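Side-chain contacts in glycosyl hydrolase (Streptomyces cattleya, PDB 7LR8), which probably hydrolyses the beta-1,4 bond between mannose and N-acetylglucosamine of the N-glycan core disaccharide, as a family GH5 subfamily 18 glycosidase: residues B[114-117]-B[122-125]; B[148-153]-B[179-184]. The protein carries 1 engineered substitution. All coordinates share one frame; numbering follows the deposited sequence.

Contact 1 of 2, residues B[114-117]-B[122-125]; sequences HRRN and PDVV. With AE3 (2-(2-ethoxyethoxy)ethanol), chain F.
Arg116 lies across Val124, and a single methyl group makes most of the contact: CG2 of Val124 sits 3.6 Å from CB of Arg116 and 3.9 Å from its NE, over one face of the guanidinium. The arginine chain leaves the backbone with CG anti to the carbonyl carbon (chi1 -71°) and bends once, at chi3 (-74°), which folds its charged end back over the valine. NH1 then comes within 3.8 Å of CB of Asp123, but the charged atoms do not join directly. NH1 of Arg116 and OD2 of Asp123 remain 4.2 Å apart, with the two planes turned 69° against each other, and a water spans the gap. It lies at the guanidinium edge, in plane, accepting from NH1 of Arg116 at 2.9 Å and donating to OD2 of Asp123 at 2.6 Å. The remaining nitrogens fix the rotation of the guanidinium: NE makes a weak hydrogen bond to O of His114 (3.4 Å), while NH2 binds O of Trp109 and forms a salt bridge with Asp315 of the second subunit. Asn117 adds its backbone, O lying 4.2 Å from CB of Val124, and its OD1 accepts from N of Phe119, tying the short connection that leads into the helix. Asp121, just ahead of the helix, takes the N-H of Val124 on OD2. On the helix's other flank, CG1 of Val125 approaches O4 of the bound 2-(2-ethoxyethoxy)ethanol. The arrangement is that of a loop folded against the N-terminal turn of helix 122-139, next to the subunit interface.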
loop_
_atom_site.group_PDB
_atom_site.type_symbol
_atom_site.label_atom_id
_atom_site.label_comp_id
_atom_site.label_asym_id
_atom_site.label_seq_id
_atom_site.Cartn_x
_atom_site.Cartn_y
_atom_site.Cartn_z
ATOM N N HIS B 114 -0.332 11.341 -4.193
ATOM C CA HIS B 114 -0.294 10.969 -5.595
ATOM C C HIS B 114 -1.623 10.393 -6.071
ATOM O O HIS B 114 -1.650 9.648 -7.050
ATOM C CB HIS B 114 0.838 9.967 -5.827
ATOM C CG HIS B 114 2.198 10.528 -5.545
ATOM N ND1 HIS B 114 2.993 11.068 -6.529
ATOM C CD2 HIS B 114 2.887 10.670 -4.386
ATOM C CE1 HIS B 114 4.123 11.502 -5.999
ATOM N NE2 HIS B 114 4.081 11.285 -4.695
ATOM N N ARG B 115 -2.726 10.709 -5.399
ATOM C CA ARG B 115 -4.000 10.106 -5.772
ATOM C C ARG B 115 -4.332 10.419 -7.222
ATOM O O ARG B 115 -4.481 11.586 -7.600
ATOM C CB ARG B 115 -5.110 10.604 -4.858
ATOM C CG ARG B 115 -6.460 9.973 -5.143
ATOM C CD ARG B 115 -6.464 8.460 -4.856
ATOM N NE ARG B 115 -7.757 7.847 -5.142
ATOM C CZ ARG B 115 -8.722 7.695 -4.244
ATOM N NH1 ARG B 115 -8.551 8.133 -2.997
ATOM N NH2 ARG B 115 -9.870 7.117 -4.594
ATOM N N ARG B 116 -4.446 9.370 -8.033
ATOM C CA ARG B 116 -4.692 9.498 -9.463
ATOM C C ARG B 116 -5.605 8.354 -9.867
ATOM O O ARG B 116 -5.297 7.196 -9.583
ATOM C CB ARG B 116 -3.386 9.466 -10.267
ATOM C CG ARG B 116 -2.539 10.714 -10.104
ATOM C CD ARG B 116 -1.231 10.602 -10.853
ATOM N NE ARG B 116 -0.276 9.711 -10.206
ATOM C CZ ARG B 116 0.967 9.511 -10.642
ATOM N NH1 ARG B 116 1.405 10.144 -11.745
ATOM N NH2 ARG B 116 1.778 8.700 -9.978
ATOM N N ASN B 117 -6.725 8.697 -10.503
ATOM C CA ASN B 117 -7.794 7.736 -10.788
ATOM C C ASN B 117 -7.259 6.523 -11.552
ATOM O O ASN B 117 -6.592 6.671 -12.582
ATOM C CB ASN B 117 -8.891 8.469 -11.580
ATOM C CG ASN B 117 -10.151 7.643 -11.787
ATOM O OD1 ASN B 117 -10.093 6.560 -12.336
ATOM N ND2 ASN B 117 -11.307 8.182 -11.379
ATOM N N PRO B 122 -3.877 9.662 -17.018
ATOM C CA PRO B 122 -3.032 9.250 -18.153
ATOM C C PRO B 122 -1.776 8.508 -17.735
ATOM O O PRO B 122 -1.371 7.557 -18.412
ATOM C CB PRO B 122 -2.695 10.582 -18.846
ATOM C CG PRO B 122 -3.734 11.544 -18.370
ATOM C CD PRO B 122 -4.103 11.116 -16.977
ATOM N N ASP B 123 -1.126 8.931 -16.654
ATOM C CA ASP B 123 0.139 8.309 -16.281
ATOM C C ASP B 123 -0.072 6.979 -15.556
ATOM O O ASP B 123 0.674 6.025 -15.800
ATOM C CB ASP B 123 0.972 9.277 -15.438
ATOM C CG ASP B 123 1.430 10.493 -16.245
ATOM O OD1 ASP B 123 1.781 10.309 -17.433
ATOM O OD2 ASP B 123 1.426 11.620 -15.700
ATOM N N VAL B 124 -1.093 6.879 -14.701
ATOM C CA VAL B 124 -1.376 5.598 -14.049
ATOM C C VAL B 124 -1.782 4.561 -15.082
ATOM O O VAL B 124 -1.346 3.404 -15.025
ATOM C CB VAL B 124 -2.463 5.762 -12.978
ATOM C CG1 VAL B 124 -2.946 4.352 -12.478
ATOM C CG2 VAL B 124 -1.932 6.607 -11.834
ATOM N N VAL B 125 -2.615 4.965 -16.042
ATOM C CA VAL B 125 -3.109 4.041 -17.056
ATOM C C VAL B 125 -1.977 3.596 -17.968
ATOM O O VAL B 125 -1.890 2.425 -18.342
ATOM C CB VAL B 125 -4.268 4.679 -17.841
ATOM C CG1 VAL B 125 -4.604 3.849 -19.085
ATOM C CG2 VAL B 125 -5.489 4.785 -16.955
HETATM C C1 AE3 F . -5.010 8.723 -25.183
HETATM C C2 AE3 F . -5.351 9.774 -24.131
HETATM O O2 AE3 F . -4.565 9.577 -22.991
HETATM C C3 AE3 F . -5.276 9.722 -21.798
HETATM C C4 AE3 F . -5.395 8.359 -21.121
HETATM O O3 AE3 F . -6.557 8.314 -20.342
HETATM C C5 AE3 F . -6.713 7.129 -19.613
HETATM C C6 AE3 F . -7.699 6.203 -20.324
HETATM O O4 AE3 F . -7.014 5.392 -21.238
HETATM O O HOH W 1 0.358 12.270 -13.449
#

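Contact 2 of 2, residues B[148-153]-B[179-184]; sequences MTVGNA and RMLDAC. Engineered in segment 148-153: Ala153 (natural residue Glu). With BMA (beta-D-mannopyranose), chain D; AE3 (2-(2-ethoxyethoxy)ethanol), chain F.
Strand 145-152 belongs to the parallel barrel of this glycosidase, and its outward side chains pack against helix 170-187, which follows it in the chain. Val150 makes the broadest contact with the helix. Both methyls of Val150 reach CB of Met180, and CG2 also lies 3.9 Å from CG of Leu181. The valine crosses both of these side chains at about a right angle. Met180 bends at chi2 and chi3, which carries its thioether end off the strand toward Val125, Gln128 and Leu132 of helix 122-139. One helical turn further on, SG of Cys184 rests 3.6 Å from CB of Met148, with CG of the methionine close behind at 3.9 Å. Met148 also folds back on itself, and its side chain touches Val93 of the adjacent strand. Such strand-to-helix packing is the beta-alpha unit of a TIM barrel, the fold of family GH5. The chain turns a corner at Val150, and beyond it the same segment enters the glycan pocket. There the Asn152 side chain, with CG anti to the backbone N (chi1 173°), extends its amide from the strand end toward the sugar, and ND2 donates to O2 of the bound mannose at 2.7 Å (146°). Arg54 donates to OD1 of Asn152, and the carbonyl of His99 accepts from ND2, so the amide is gripped on both ends. Ala153 is an engineered replacement of the natural glutamate. At the start of segment 179-184, the extended Arg179 donates from NH1 to O4 of the 2-(2-ethoxyethoxy)ethanol at 3.0 Å.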
loop_
_atom_site.group_PDB
_atom_site.type_symbol
_atom_site.label_atom_id
_atom_site.label_comp_id
_atom_site.label_asym_id
_atom_site.label_seq_id
_atom_site.Cartn_x
_atom_site.Cartn_y
_atom_site.Cartn_z
ATOM N N MET B 148 -3.810 -13.452 -19.862
ATOM C CA MET B 148 -3.996 -12.519 -18.757
ATOM C C MET B 148 -5.471 -12.274 -18.478
ATOM O O MET B 148 -6.282 -12.199 -19.404
ATOM C CB MET B 148 -3.352 -11.158 -19.061
ATOM C CG MET B 148 -1.900 -11.177 -19.454
ATOM S SD MET B 148 -0.835 -11.690 -18.112
ATOM C CE MET B 148 -1.163 -10.461 -16.865
ATOM N N THR B 149 -5.801 -12.108 -17.197
ATOM C CA THR B 149 -7.016 -11.428 -16.774
ATOM C C THR B 149 -6.597 -10.056 -16.265
ATOM O O THR B 149 -5.613 -9.952 -15.531
ATOM C CB THR B 149 -7.736 -12.228 -15.680
ATOM O OG1 THR B 149 -8.146 -13.498 -16.211
ATOM C CG2 THR B 149 -8.971 -11.487 -15.176
ATOM N N VAL B 150 -7.307 -9.002 -16.687
ATOM C CA VAL B 150 -6.833 -7.642 -16.408
ATOM C C VAL B 150 -6.568 -7.451 -14.915
ATOM O O VAL B 150 -5.495 -6.973 -14.519
ATOM C CB VAL B 150 -7.826 -6.599 -16.952
ATOM C CG1 VAL B 150 -7.493 -5.206 -16.392
ATOM C CG2 VAL B 150 -7.787 -6.595 -18.478
ATOM N N GLY B 151 -7.518 -7.852 -14.070
ATOM C CA GLY B 151 -7.311 -7.798 -12.624
ATOM C C GLY B 151 -8.529 -8.351 -11.907
ATOM O O GLY B 151 -9.646 -8.345 -12.432
ATOM N N ASN B 152 -8.290 -8.822 -10.688
ATOM C CA ASN B 152 -9.333 -9.540 -9.949
ATOM C C ASN B 152 -10.406 -8.561 -9.481
ATOM O O ASN B 152 -10.218 -7.835 -8.499
ATOM C CB ASN B 152 -8.741 -10.274 -8.751
ATOM C CG ASN B 152 -9.815 -10.874 -7.873
ATOM O OD1 ASN B 152 -10.701 -11.541 -8.385
ATOM N ND2 ASN B 152 -9.774 -10.598 -6.565
ATOM N N ALA B 153 -11.544 -8.542 -10.178
ATOM C CA ALA B 153 -12.682 -7.713 -9.790
ATOM C C ALA B 153 -12.254 -6.264 -9.581
ATOM O O ALA B 153 -12.590 -5.629 -8.575
ATOM C CB ALA B 153 -13.362 -8.266 -8.526
ATOM N N ARG B 179 -8.026 -0.689 -23.566
ATOM C CA ARG B 179 -6.615 -0.324 -23.518
ATOM C C ARG B 179 -5.804 -1.364 -22.753
ATOM O O ARG B 179 -4.706 -1.737 -23.181
ATOM C CB ARG B 179 -6.456 1.052 -22.884
ATOM C CG ARG B 179 -5.027 1.517 -22.811
ATOM C CD ARG B 179 -4.964 3.018 -22.794
ATOM N NE ARG B 179 -3.580 3.458 -22.757
ATOM C CZ ARG B 179 -3.193 4.654 -22.334
ATOM N NH1 ARG B 179 -4.098 5.533 -21.919
ATOM N NH2 ARG B 179 -1.903 4.964 -22.330
ATOM N N MET B 180 -6.326 -1.836 -21.618
ATOM C CA MET B 180 -5.638 -2.879 -20.862
ATOM C C MET B 180 -5.491 -4.148 -21.689
ATOM O O MET B 180 -4.411 -4.749 -21.737
ATOM C CB MET B 180 -6.377 -3.174 -19.557
ATOM C CG MET B 180 -6.400 -2.000 -18.564
ATOM S SD MET B 180 -4.737 -1.449 -18.075
ATOM C CE MET B 180 -4.588 0.034 -19.054
ATOM N N LEU B 181 -6.571 -4.569 -22.356
ATOM C CA LEU B 181 -6.521 -5.821 -23.107
ATOM C C LEU B 181 -5.653 -5.714 -24.359
ATOM O O LEU B 181 -4.995 -6.694 -24.735
ATOM C CB LEU B 181 -7.933 -6.263 -23.470
ATOM C CG LEU B 181 -8.666 -6.805 -22.239
ATOM C CD1 LEU B 181 -10.154 -6.702 -22.443
ATOM C CD2 LEU B 181 -8.248 -8.264 -21.947
ATOM N N ASP B 182 -5.633 -4.550 -25.018
ATOM C CA ASP B 182 -4.705 -4.363 -26.129
ATOM C C ASP B 182 -3.263 -4.521 -25.657
ATOM O O ASP B 182 -2.429 -5.088 -26.371
ATOM C CB ASP B 182 -4.899 -2.989 -26.778
ATOM C CG ASP B 182 -6.181 -2.884 -27.595
ATOM O OD1 ASP B 182 -6.815 -3.919 -27.885
ATOM O OD2 ASP B 182 -6.558 -1.743 -27.949
ATOM N N ALA B 183 -2.954 -4.033 -24.452
ATOM C CA ALA B 183 -1.607 -4.196 -23.915
ATOM C C ALA B 183 -1.286 -5.662 -23.662
ATOM O O ALA B 183 -0.185 -6.126 -23.985
ATOM C CB ALA B 183 -1.448 -3.388 -22.630
ATOM N N CYS B 184 -2.245 -6.413 -23.117
ATOM C CA CYS B 184 -2.045 -7.847 -22.944
ATOM C C CYS B 184 -1.782 -8.519 -24.280
ATOM O O CYS B 184 -0.903 -9.382 -24.389
ATOM C CB CYS B 184 -3.268 -8.483 -22.282
ATOM S SG CYS B 184 -3.632 -7.927 -20.599
HETATM C C1 BMA D . -13.824 -12.654 -4.378
HETATM C C2 BMA D . -12.320 -12.996 -4.626
HETATM C C3 BMA D . -11.537 -12.701 -3.363
HETATM C C4 BMA D . -12.283 -13.305 -2.095
HETATM C C5 BMA D . -13.472 -14.213 -2.518
HETATM C C6 BMA D . -14.280 -14.732 -1.349
HETATM O O2 BMA D . -11.777 -12.241 -5.699
HETATM O O3 BMA D . -11.268 -11.281 -3.246
HETATM O O4 BMA D . -11.356 -14.056 -1.362
HETATM O O5 BMA D . -14.398 -13.457 -3.321
HETATM O O6 BMA D . -14.826 -13.582 -0.659
HETATM C C1 AE3 F . -5.010 8.723 -25.183
HETATM C C2 AE3 F . -5.351 9.774 -24.131
HETATM O O2 AE3 F . -4.565 9.577 -22.991
HETATM C C3 AE3 F . -5.276 9.722 -21.798
HETATM C C4 AE3 F . -5.395 8.359 -21.121
HETATM O O3 AE3 F . -6.557 8.314 -20.342
HETATM C C5 AE3 F . -6.713 7.129 -19.613
HETATM C C6 AE3 F . -7.699 6.203 -20.324
HETATM O O4 AE3 F . -7.014 5.392 -21.238
#

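Overall arrangement
Contacts 1 and 2 follow one another along the chain, with centres about 17 Å apart, and meet where helices 122-139 and 170-187 lie side by side. CG1 of Val125 in contact 1 is 3.3 Å from NH1 of Arg179 in contact 2, and O of Val125 is 3.7 Å from CE of Met180. One 2-(2-ethoxyethoxy)ethanol molecule touches both residue sets on this outer face. Contact 2 reaches the glycan through the strand end, whereas contact 1 is peripheral, its centre about 26 Å from the chain centre against 13 Å for contact 2. Contact 1 instead touches the second subunit, and a bound N-acetylglucosamine lies about 13 Å from the Arg116 side chain.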